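Local coordinates for protein geranyltranstransferase (Campylobacter jejuni, PDB 3NPK) that probably condenses isopentenyl diphosphate with geranyl diphosphate to make farnesyl diphosphate, a precursor in isoprenoid biosynthesis, at residues Lys40-Leu48 / Ala62-His73; Ser76-Ala84 / Thr96-Ile107. One frame throughout, in Å; residues are numbered along the deposited sequence.

Interaction 1: residues Lys40-Leu48 / Ala62-His73; sequences KHFRAQLLL and ALDVALALEFIH. With PPV (pyrophosphate), chain C.
Arg43, Glu70 and Leu47 carry this contact between two nearly antiparallel helices; the axes of segments 42-48 and 62-73 approach to 8.4 Å. The Arg43 guanidinium lies flat on the His73 imidazole, with centres 3.8 Å apart and planes only 13° from parallel. The same guanidinium uses its edge for polar contacts: NH1 donates to pyrophosphate O31 at 3.1 Å and also to water 2, so the stack and edge bonds limit its rotation.

Glu70 reaches the first turn of helix 42-54 with its carboxylate, just past the N-cap residue His41. Its chain bends at chi2 (-68°), bringing the carboxylate up against that turn. The anti lone pair of OE2 receives the backbone N of Ala44 at 3.0 Å, nearly straight at 166°. Water 2 donates to this oxygen while accepting from Arg43 N and NH1; water 1 accepts from His41 N and lies between OE1 and pyrophosphate O22. The buried carboxylate is thus met by one N-H of the helix's first turn and two waters, and the helix end would be expected to stabilise its negative charge.

Farther along, Leu47 is a knob in the hole formed by Ala62, Val65, Ala66 and Leu69; its CD1 lies 3.6 Å from both Val65 CG1 and Leu69 CD1. Between the two regions Ala44 CB meets Ala66 CB at 3.7 Å.

Lys40 holds the ligand through its backbone N, 2.8 Å from pyrophosphate O32, and through NZ. With Arg92 adding a bond, this is the Gly-Lys-x-x-Arg diphosphate site of the all-helical polyprenyl synthase fold, where relatives bind isopentenyl diphosphate.

Interaction 2: residues Ser76-Ala84 / Thr96-Ile107; sequences SLIHDDLPA and TLHKSYDETTAI
Ile78 and Ala106 face each other with CA atoms 6.4 Å apart, where the end of helix 59-80 runs roughly antiparallel to the start of helix 103-122; the short axes lie 9.8 Å apart at 147°. Beyond the helix, the loop at Asp81-Pro83 passes Thr96 and His98, with Leu82 and His98 nearest in register. Asp80, Asp81 and Asp86 belong to an Asp-Asp-(x)4-Asp sequence, the first aspartate-rich motif of polyprenyl synthases, which in relatives binds magnesium ions with the allylic diphosphate.

The middle of the interface is apolar. Ile78 sets CD1 against Leu97 CD1 at 3.7 Å, while Leu82 splits its branches, CD2 on Ala106 CB (3.7 Å) and CD1 on Ile107 CG1. Asp81 touches the methyl of Thr96, but its carboxylate is engaged elsewhere, in a salt bridge with Arg91; Thr96 OG1 in turn bonds to Ala88 O.

His79 reaches across to helix 103-122 to give NE2 to Ile107 O, 2.8 Å away and nearly linear at 167°. The oxygen receives it on a lone pair, in the carbonyl plane, and lies in the plane of the imidazole too. ND1, across the ring, bonds to Asp111 of the second subunit, so this histidine ties the packing to the dimer interface.

His98 CG sits between the backbone N and carbonyl carbon (chi1 60°), which carries the ring toward Pro83, and chi2 sets the tilt of its face. Water 3 lies at the ring edge and links ND1 to Ile78 O. Thr96 OG1 meets one face; over the centre of the other sits Pro83 CD, a CH-pi contact 3.7 Å from the His98 centroid.

How the interactions relate
Both contacts use helix 59-80, interaction 1 its earlier part and interaction 2 its C-terminal end, with centres about 22 Å apart. Interaction 1 lies deep in the subunit, its centre about 8 Å from the chain centre, and no other protein chain touches it. There, charge, water and a bound anion sit at one end of a closely packed helix pair. Interaction 2 is also buried but farther out, its centre about 19 Å from that of the chain, and adds loop, proline and histidine contacts to its helix packing, beside the dimer interface, which His79 reaches. The shared helix thereby connects the pyrophosphate pocket to the aspartate-rich motif, the Asp81 side chain lying about 9 Å from the pyrophosphate.

Interaction 1: residues Lys40-Leu48 / Ala62-His73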
loop_
_atom_site.group_PDB
_atom_site.type_symbol
_atom_site.label_atom_id
_atom_site.label_comp_id
_atom_site.label_asym_id
_atom_site.label_seq_id
_atom_site.Cartn_x
_atom_site.Cartn_y
_atom_site.Cartn_z
ATOM N N LYS A 40 12.505 -17.298 -0.502
ATOM C CA LYS A 40 12.524 -18.291 -1.568
ATOM C C LYS A 40 11.951 -17.748 -2.881
ATOM O O LYS A 40 12.108 -18.371 -3.936
ATOM C CB LYS A 40 11.775 -19.551 -1.126
ATOM C CG LYS A 40 12.413 -20.246 0.077
ATOM C CD LYS A 40 11.564 -21.421 0.583
ATOM C CE LYS A 40 10.308 -20.953 1.322
ATOM N NZ LYS A 40 10.629 -20.099 2.507
ATOM N N HIS A 41 11.313 -16.579 -2.801
ATOM C CA HIS A 41 10.667 -15.933 -3.959
ATOM C C HIS A 41 9.667 -16.824 -4.654
ATOM O O HIS A 41 9.518 -16.754 -5.874
ATOM C CB HIS A 41 11.676 -15.453 -4.998
ATOM C CG HIS A 41 12.733 -14.561 -4.447
ATOM N ND1 HIS A 41 12.506 -13.646 -3.438
ATOM C CD2 HIS A 41 14.036 -14.440 -4.780
ATOM C CE1 HIS A 41 13.633 -13.008 -3.167
ATOM N NE2 HIS A 41 14.574 -13.471 -3.968
ATOM N N PHE A 42 8.984 -17.657 -3.881
ATOM C CA PHE A 42 7.991 -18.587 -4.420
ATOM C C PHE A 42 6.928 -17.838 -5.234
ATOM O O PHE A 42 6.568 -18.256 -6.339
ATOM C CB PHE A 42 7.369 -19.370 -3.246
ATOM C CG PHE A 42 6.232 -20.282 -3.622
ATOM C CD1 PHE A 42 6.449 -21.421 -4.394
ATOM C CD2 PHE A 42 4.949 -20.031 -3.156
ATOM C CE1 PHE A 42 5.388 -22.277 -4.710
ATOM C CE2 PHE A 42 3.897 -20.876 -3.471
ATOM C CZ PHE A 42 4.113 -21.993 -4.245
ATOM N N ARG A 43 6.429 -16.726 -4.704
ATOM C CA ARG A 43 5.376 -16.005 -5.409
ATOM C C ARG A 43 5.887 -15.409 -6.726
ATOM O O ARG A 43 5.248 -15.562 -7.783
ATOM C CB ARG A 43 4.763 -14.945 -4.497
ATOM C CG ARG A 43 4.054 -15.589 -3.310
ATOM C CD ARG A 43 3.903 -14.673 -2.106
ATOM N NE ARG A 43 3.343 -15.397 -0.959
ATOM C CZ ARG A 43 4.037 -16.205 -0.156
ATOM N NH1 ARG A 43 5.338 -16.390 -0.347
ATOM N NH2 ARG A 43 3.431 -16.829 0.858
ATOM N N ALA A 44 7.024 -14.723 -6.672
ATOM C CA ALA A 44 7.675 -14.254 -7.899
ATOM C C ALA A 44 7.843 -15.390 -8.908
ATOM O O ALA A 44 7.552 -15.226 -10.097
ATOM C CB ALA A 44 9.043 -13.641 -7.576
ATOM N N GLN A 45 8.320 -16.539 -8.443
ATOM C CA GLN A 45 8.595 -17.655 -9.351
ATOM C C GLN A 45 7.340 -18.269 -9.968
ATOM O O GLN A 45 7.361 -18.699 -11.137
ATOM C CB GLN A 45 9.467 -18.720 -8.685
ATOM C CG GLN A 45 10.877 -18.198 -8.334
ATOM C CD GLN A 45 11.566 -17.592 -9.546
ATOM O OE1 GLN A 45 11.396 -18.071 -10.664
ATOM N NE2 GLN A 45 12.327 -16.528 -9.335
ATOM N N LEU A 46 6.243 -18.307 -9.213
ATOM C CA LEU A 46 4.969 -18.745 -9.793
ATOM C C LEU A 46 4.570 -17.834 -10.947
ATOM O O LEU A 46 4.204 -18.308 -12.025
ATOM C CB LEU A 46 3.862 -18.749 -8.742
ATOM C CG LEU A 46 3.937 -19.852 -7.682
ATOM C CD1 LEU A 46 2.875 -19.558 -6.645
ATOM C CD2 LEU A 46 3.740 -21.231 -8.310
ATOM N N LEU A 47 4.659 -16.523 -10.732
ATOM C CA LEU A 47 4.269 -15.570 -11.763
ATOM C C LEU A 47 5.171 -15.725 -12.987
ATOM O O LEU A 47 4.691 -15.789 -14.130
ATOM C CB LEU A 47 4.347 -14.136 -11.223
ATOM C CG LEU A 47 3.978 -13.041 -12.233
ATOM C CD1 LEU A 47 3.352 -11.843 -11.541
ATOM C CD2 LEU A 47 5.178 -12.572 -13.076
ATOM N N LEU A 48 6.481 -15.769 -12.760
ATOM C CA LEU A 48 7.423 -15.811 -13.880
ATOM C C LEU A 48 7.313 -17.127 -14.646
ATOM O O LEU A 48 7.547 -17.165 -15.856
ATOM C CB LEU A 48 8.855 -15.593 -13.387
ATOM C CG LEU A 48 9.112 -14.206 -12.788
ATOM C CD1 LEU A 48 10.461 -14.190 -12.058
ATOM C CD2 LEU A 48 9.049 -13.134 -13.889
ATOM N N ALA A 62 8.013 -8.758 -17.171
ATOM C CA ALA A 62 7.299 -9.330 -16.029
ATOM C C ALA A 62 8.078 -9.254 -14.732
ATOM O O ALA A 62 7.491 -9.419 -13.664
ATOM C CB ALA A 62 6.910 -10.786 -16.313
ATOM N N LEU A 63 9.395 -9.079 -14.815
ATOM C CA LEU A 63 10.197 -9.069 -13.604
ATOM C C LEU A 63 9.737 -7.989 -12.630
ATOM O O LEU A 63 9.779 -8.207 -11.416
ATOM C CB LEU A 63 11.683 -8.888 -13.936
ATOM C CG LEU A 63 12.340 -10.105 -14.589
ATOM C CD1 LEU A 63 13.661 -9.706 -15.237
ATOM C CD2 LEU A 63 12.529 -11.271 -13.626
ATOM N N ASP A 64 9.301 -6.838 -13.147
ATOM C CA ASP A 64 8.816 -5.755 -12.280
ATOM C C ASP A 64 7.531 -6.172 -11.562
ATOM O O ASP A 64 7.266 -5.728 -10.450
ATOM C CB ASP A 64 8.522 -4.477 -13.069
ATOM C CG ASP A 64 9.769 -3.716 -13.462
ATOM O OD1 ASP A 64 10.845 -3.939 -12.855
ATOM O OD2 ASP A 64 9.659 -2.867 -14.381
ATOM N N VAL A 65 6.721 -7.014 -12.200
ATOM C CA VAL A 65 5.467 -7.440 -11.580
ATOM C C VAL A 65 5.788 -8.447 -10.477
ATOM O O VAL A 65 5.209 -8.394 -9.385
ATOM C CB VAL A 65 4.485 -8.038 -12.635
ATOM C CG1 VAL A 65 3.132 -8.323 -12.002
ATOM C CG2 VAL A 65 4.328 -7.075 -13.808
ATOM N N ALA A 66 6.727 -9.351 -10.749
ATOM C CA ALA A 66 7.230 -10.257 -9.720
ATOM C C ALA A 66 7.810 -9.466 -8.547
ATOM O O ALA A 66 7.627 -9.840 -7.376
ATOM C CB ALA A 66 8.292 -11.195 -10.304
ATOM N N LEU A 67 8.521 -8.382 -8.856
ATOM C CA LEU A 67 9.104 -7.535 -7.821
ATOM C C LEU A 67 8.022 -6.940 -6.914
ATOM O O LEU A 67 8.154 -6.953 -5.682
ATOM C CB LEU A 67 9.927 -6.417 -8.455
ATOM C CG LEU A 67 10.830 -5.644 -7.490
ATOM C CD1 LEU A 67 11.829 -6.607 -6.864
ATOM C CD2 LEU A 67 11.546 -4.546 -8.256
ATOM N N ALA A 68 6.946 -6.444 -7.516
ATOM C CA ALA A 68 5.830 -5.897 -6.746
ATOM C C ALA A 68 5.263 -6.939 -5.768
ATOM O O ALA A 68 4.969 -6.613 -4.603
ATOM C CB ALA A 68 4.742 -5.405 -7.683
ATOM N N LEU A 69 5.104 -8.180 -6.238
ATOM C CA LEU A 69 4.628 -9.273 -5.387
ATOM C C LEU A 69 5.533 -9.484 -4.191
ATOM O O LEU A 69 5.049 -9.632 -3.062
ATOM C CB LEU A 69 4.539 -10.579 -6.167
ATOM C CG LEU A 69 3.275 -10.839 -6.957
ATOM C CD1 LEU A 69 3.549 -12.005 -7.914
ATOM C CD2 LEU A 69 2.107 -11.133 -6.023
ATOM N N GLU A 70 6.844 -9.490 -4.434
ATOM C CA GLU A 70 7.783 -9.715 -3.342
ATOM C C GLU A 70 7.881 -8.501 -2.401
ATOM O O GLU A 70 8.144 -8.673 -1.204
ATOM C CB GLU A 70 9.148 -10.157 -3.881
ATOM C CG GLU A 70 9.050 -11.510 -4.568
ATOM C CD GLU A 70 8.743 -12.689 -3.619
ATOM O OE1 GLU A 70 9.121 -12.663 -2.419
ATOM O OE2 GLU A 70 8.132 -13.666 -4.092
ATOM N N PHE A 71 7.632 -7.296 -2.919
ATOM C CA PHE A 71 7.564 -6.118 -2.041
ATOM C C PHE A 71 6.387 -6.270 -1.080
ATOM O O PHE A 71 6.518 -5.991 0.114
ATOM C CB PHE A 71 7.401 -4.811 -2.833
ATOM C CG PHE A 71 8.680 -4.283 -3.470
ATOM C CD1 PHE A 71 9.873 -4.990 -3.435
ATOM C CD2 PHE A 71 8.654 -3.072 -4.130
ATOM C CE1 PHE A 71 11.027 -4.476 -4.039
ATOM C CE2 PHE A 71 9.786 -2.549 -4.741
ATOM C CZ PHE A 71 10.978 -3.256 -4.694
ATOM N N ILE A 72 5.227 -6.669 -1.600
ATOM C CA ILE A 72 4.060 -6.871 -0.747
ATOM C C ILE A 72 4.361 -7.947 0.262
ATOM O O ILE A 72 4.082 -7.791 1.446
ATOM C CB ILE A 72 2.828 -7.320 -1.568
ATOM C CG1 ILE A 72 2.303 -6.140 -2.389
ATOM C CG2 ILE A 72 1.737 -7.964 -0.653
ATOM C CD1 ILE A 72 1.733 -5.016 -1.543
ATOM N N HIS A 73 4.904 -9.060 -0.205
ATOM C CA HIS A 73 5.158 -10.167 0.699
ATOM C C HIS A 73 6.135 -9.756 1.808
ATOM O O HIS A 73 5.914 -10.042 2.993
ATOM C CB HIS A 73 5.648 -11.373 -0.092
ATOM C CG HIS A 73 5.912 -12.566 0.759
ATOM N ND1 HIS A 73 7.140 -13.183 0.829
ATOM C CD2 HIS A 73 5.100 -13.233 1.609
ATOM C CE1 HIS A 73 7.065 -14.204 1.666
ATOM N NE2 HIS A 73 5.842 -14.245 2.165
HETATM O O11 PPV C . 6.561 -17.264 4.359
HETATM P P1 PPV C . 7.600 -17.838 3.213
HETATM O O21 PPV C . 7.899 -19.442 3.424
HETATM O O31 PPV C . 7.036 -17.653 1.875
HETATM O OPP PPV C . 9.010 -17.046 3.485
HETATM P P2 PPV C . 10.096 -16.462 2.405
HETATM O O12 PPV C . 11.281 -15.889 3.398
HETATM O O22 PPV C . 9.486 -15.181 1.611
HETATM O O32 PPV C . 10.617 -17.512 1.513
HETATM O O HOH W 1 10.278 -14.710 -0.929
HETATM O O HOH W 2 7.298 -15.501 -2.184
#

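Interaction 2: residues Ser76-Ala84 / Thr96-Ile107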
loop_
_atom_site.group_PDB
_atom_site.type_symbol
_atom_site.label_atom_id
_atom_site.label_comp_id
_atom_site.label_asym_id
_atom_site.label_seq_id
_atom_site.Cartn_x
_atom_site.Cartn_y
_atom_site.Cartn_z
ATOM N N SER A 76 4.639 -7.521 4.424
ATOM C CA SER A 76 3.740 -8.237 5.319
ATOM C C SER A 76 4.523 -8.965 6.401
ATOM O O SER A 76 4.078 -9.036 7.550
ATOM C CB SER A 76 2.824 -9.196 4.536
ATOM O OG SER A 76 3.475 -10.397 4.160
ATOM N N LEU A 77 5.690 -9.496 6.045
ATOM C CA LEU A 77 6.521 -10.183 7.023
ATOM C C LEU A 77 7.035 -9.214 8.080
ATOM O O LEU A 77 7.056 -9.541 9.264
ATOM C CB LEU A 77 7.705 -10.874 6.355
ATOM C CG LEU A 77 7.358 -11.923 5.296
ATOM C CD1 LEU A 77 8.612 -12.599 4.793
ATOM C CD2 LEU A 77 6.351 -12.962 5.811
ATOM N N ILE A 78 7.465 -8.034 7.637
ATOM C CA ILE A 78 8.001 -7.023 8.540
ATOM C C ILE A 78 6.923 -6.589 9.535
ATOM O O ILE A 78 7.168 -6.530 10.757
ATOM C CB ILE A 78 8.547 -5.809 7.754
ATOM C CG1 ILE A 78 9.795 -6.206 6.952
ATOM C CG2 ILE A 78 8.848 -4.631 8.694
ATOM C CD1 ILE A 78 10.209 -5.194 5.866
ATOM N N HIS A 79 5.709 -6.318 9.041
ATOM C CA HIS A 79 4.633 -5.964 9.973
ATOM C C HIS A 79 4.223 -7.126 10.872
ATOM O O HIS A 79 4.009 -6.931 12.075
ATOM C CB HIS A 79 3.432 -5.339 9.259
ATOM C CG HIS A 79 3.659 -3.913 8.861
ATOM N ND1 HIS A 79 2.649 -3.097 8.390
ATOM C CD2 HIS A 79 4.777 -3.139 8.905
ATOM C CE1 HIS A 79 3.141 -1.894 8.138
ATOM N NE2 HIS A 79 4.431 -1.895 8.439
ATOM N N ASP A 80 4.124 -8.334 10.312
ATOM C CA ASP A 80 3.703 -9.486 11.113
ATOM C C ASP A 80 4.706 -9.788 12.232
ATOM O O ASP A 80 4.320 -10.281 13.295
ATOM C CB ASP A 80 3.546 -10.719 10.242
ATOM C CG ASP A 80 2.379 -10.613 9.264
ATOM O OD1 ASP A 80 1.643 -9.592 9.266
ATOM O OD2 ASP A 80 2.218 -11.559 8.476
ATOM N N ASP A 81 5.979 -9.453 12.005
ATOM C CA ASP A 81 7.031 -9.730 12.988
ATOM C C ASP A 81 7.050 -8.721 14.146
ATOM O O ASP A 81 7.730 -8.953 15.153
ATOM C CB ASP A 81 8.413 -9.756 12.307
ATOM C CG ASP A 81 8.650 -11.026 11.507
ATOM O OD1 ASP A 81 7.903 -12.006 11.716
ATOM O OD2 ASP A 81 9.579 -11.045 10.664
ATOM N N LEU A 82 6.294 -7.626 14.021
ATOM C CA LEU A 82 6.298 -6.563 15.038
ATOM C C LEU A 82 5.903 -7.089 16.414
ATOM O O LEU A 82 5.156 -8.056 16.528
ATOM C CB LEU A 82 5.344 -5.436 14.655
ATOM C CG LEU A 82 5.818 -4.505 13.538
ATOM C CD1 LEU A 82 4.658 -3.615 13.089
ATOM C CD2 LEU A 82 7.007 -3.658 13.994
ATOM N N PRO A 83 6.400 -6.442 17.474
ATOM C CA PRO A 83 6.031 -6.878 18.825
ATOM C C PRO A 83 4.523 -6.998 19.045
ATOM O O PRO A 83 4.106 -7.891 19.787
ATOM C CB PRO A 83 6.616 -5.782 19.714
ATOM C CG PRO A 83 7.853 -5.364 18.946
ATOM C CD PRO A 83 7.445 -5.410 17.488
ATOM N N ALA A 84 3.725 -6.124 18.432
ATOM C CA ALA A 84 2.268 -6.171 18.631
ATOM C C ALA A 84 1.675 -7.463 18.082
ATOM O O ALA A 84 0.643 -7.946 18.556
ATOM C CB ALA A 84 1.590 -4.972 17.971
ATOM N N THR A 96 15.182 -9.053 13.065
ATOM C CA THR A 96 14.096 -8.284 12.478
ATOM C C THR A 96 14.390 -6.783 12.504
ATOM O O THR A 96 15.247 -6.318 13.278
ATOM C CB THR A 96 12.794 -8.585 13.210
ATOM O OG1 THR A 96 13.067 -8.604 14.620
ATOM C CG2 THR A 96 12.267 -9.946 12.776
ATOM N N LEU A 97 13.704 -6.018 11.653
ATOM C CA LEU A 97 13.989 -4.581 11.552
ATOM C C LEU A 97 13.768 -3.832 12.852
ATOM O O LEU A 97 14.451 -2.850 13.129
ATOM C CB LEU A 97 13.154 -3.910 10.459
ATOM C CG LEU A 97 13.567 -4.208 9.021
ATOM C CD1 LEU A 97 12.649 -3.433 8.077
ATOM C CD2 LEU A 97 15.034 -3.902 8.777
ATOM N N HIS A 98 12.796 -4.262 13.648
ATOM C CA HIS A 98 12.544 -3.513 14.871
ATOM C C HIS A 98 13.619 -3.794 15.919
ATOM O O HIS A 98 13.770 -3.020 16.856
ATOM C CB HIS A 98 11.135 -3.769 15.417
ATOM C CG HIS A 98 10.872 -5.196 15.748
ATOM N ND1 HIS A 98 10.441 -6.110 14.811
ATOM C CD2 HIS A 98 11.002 -5.877 16.909
ATOM C CE1 HIS A 98 10.299 -7.290 15.388
ATOM N NE2 HIS A 98 10.638 -7.176 16.660
ATOM N N LYS A 99 14.361 -4.887 15.753
ATOM C CA LYS A 99 15.502 -5.167 16.632
ATOM C C LYS A 99 16.774 -4.471 16.146
ATOM O O LYS A 99 17.526 -3.916 16.950
ATOM C CB LYS A 99 15.742 -6.673 16.722
ATOM C CG LYS A 99 14.533 -7.479 17.222
ATOM C CD LYS A 99 14.205 -7.168 18.665
ATOM C CE LYS A 99 15.384 -7.519 19.563
ATOM N NZ LYS A 99 15.051 -7.408 21.013
ATOM N N SER A 100 17.029 -4.505 14.841
ATOM C CA SER A 100 18.225 -3.860 14.292
ATOM C C SER A 100 18.137 -2.348 14.321
ATOM O O SER A 100 19.152 -1.664 14.521
ATOM C CB SER A 100 18.482 -4.308 12.859
ATOM O OG SER A 100 19.013 -5.617 12.845
ATOM N N TYR A 101 16.935 -1.828 14.088
ATOM C CA TYR A 101 16.698 -0.392 14.068
ATOM C C TYR A 101 15.777 0.009 15.213
ATOM O O TYR A 101 16.236 0.184 16.343
ATOM C CB TYR A 101 16.182 0.039 12.695
ATOM C CG TYR A 101 17.222 -0.204 11.634
ATOM C CD1 TYR A 101 17.121 -1.275 10.754
ATOM C CD2 TYR A 101 18.335 0.627 11.535
ATOM C CE1 TYR A 101 18.100 -1.505 9.790
ATOM C CE2 TYR A 101 19.309 0.413 10.585
ATOM C CZ TYR A 101 19.193 -0.653 9.714
ATOM O OH TYR A 101 20.180 -0.857 8.765
ATOM N N ASP A 102 14.488 0.127 14.940
ATOM C CA ASP A 102 13.497 0.389 15.976
ATOM C C ASP A 102 12.107 0.116 15.406
ATOM O O ASP A 102 11.969 -0.157 14.218
ATOM C CB ASP A 102 13.614 1.825 16.521
ATOM C CG ASP A 102 13.638 2.886 15.429
ATOM O OD1 ASP A 102 12.880 2.771 14.467
ATOM O OD2 ASP A 102 14.412 3.859 15.533
ATOM N N GLU A 103 11.082 0.168 16.245
ATOM C CA GLU A 103 9.742 -0.182 15.775
ATOM C C GLU A 103 9.264 0.796 14.731
ATOM O O GLU A 103 8.609 0.402 13.775
ATOM C CB GLU A 103 8.754 -0.211 16.935
ATOM C CG GLU A 103 8.887 -1.454 17.783
ATOM C CD GLU A 103 7.900 -1.471 18.921
ATOM O OE1 GLU A 103 6.902 -0.718 18.863
ATOM O OE2 GLU A 103 8.139 -2.228 19.882
ATOM N N THR A 104 9.568 2.074 14.930
ATOM C CA THR A 104 9.155 3.090 13.970
ATOM C C THR A 104 9.678 2.751 12.576
ATOM O O THR A 104 8.935 2.785 11.586
ATOM C CB THR A 104 9.658 4.479 14.380
ATOM O OG1 THR A 104 8.976 4.884 15.576
ATOM C CG2 THR A 104 9.405 5.479 13.249
ATOM N N THR A 105 10.957 2.402 12.493
ATOM C CA THR A 105 11.558 2.055 11.206
ATOM C C THR A 105 10.871 0.830 10.589
ATOM O O THR A 105 10.581 0.805 9.393
ATOM C CB THR A 105 13.064 1.804 11.367
ATOM O OG1 THR A 105 13.682 3.016 11.825
ATOM C CG2 THR A 105 13.732 1.390 10.042
ATOM N N ALA A 106 10.610 -0.188 11.403
ATOM C CA ALA A 106 9.952 -1.392 10.889
ATOM C C ALA A 106 8.560 -1.041 10.340
ATOM O O ALA A 106 8.168 -1.483 9.237
ATOM C CB ALA A 106 9.853 -2.457 11.983
ATOM N N ILE A 107 7.800 -0.255 11.104
ATOM C CA ILE A 107 6.461 0.119 10.637
ATOM C C ILE A 107 6.559 0.870 9.305
ATOM O O ILE A 107 5.882 0.524 8.320
ATOM C CB ILE A 107 5.725 0.995 11.655
ATOM C CG1 ILE A 107 5.407 0.188 12.912
ATOM C CG2 ILE A 107 4.427 1.553 11.031
ATOM C CD1 ILE A 107 5.150 1.055 14.134
HETATM O O HOH W 3 9.659 -5.961 11.961
#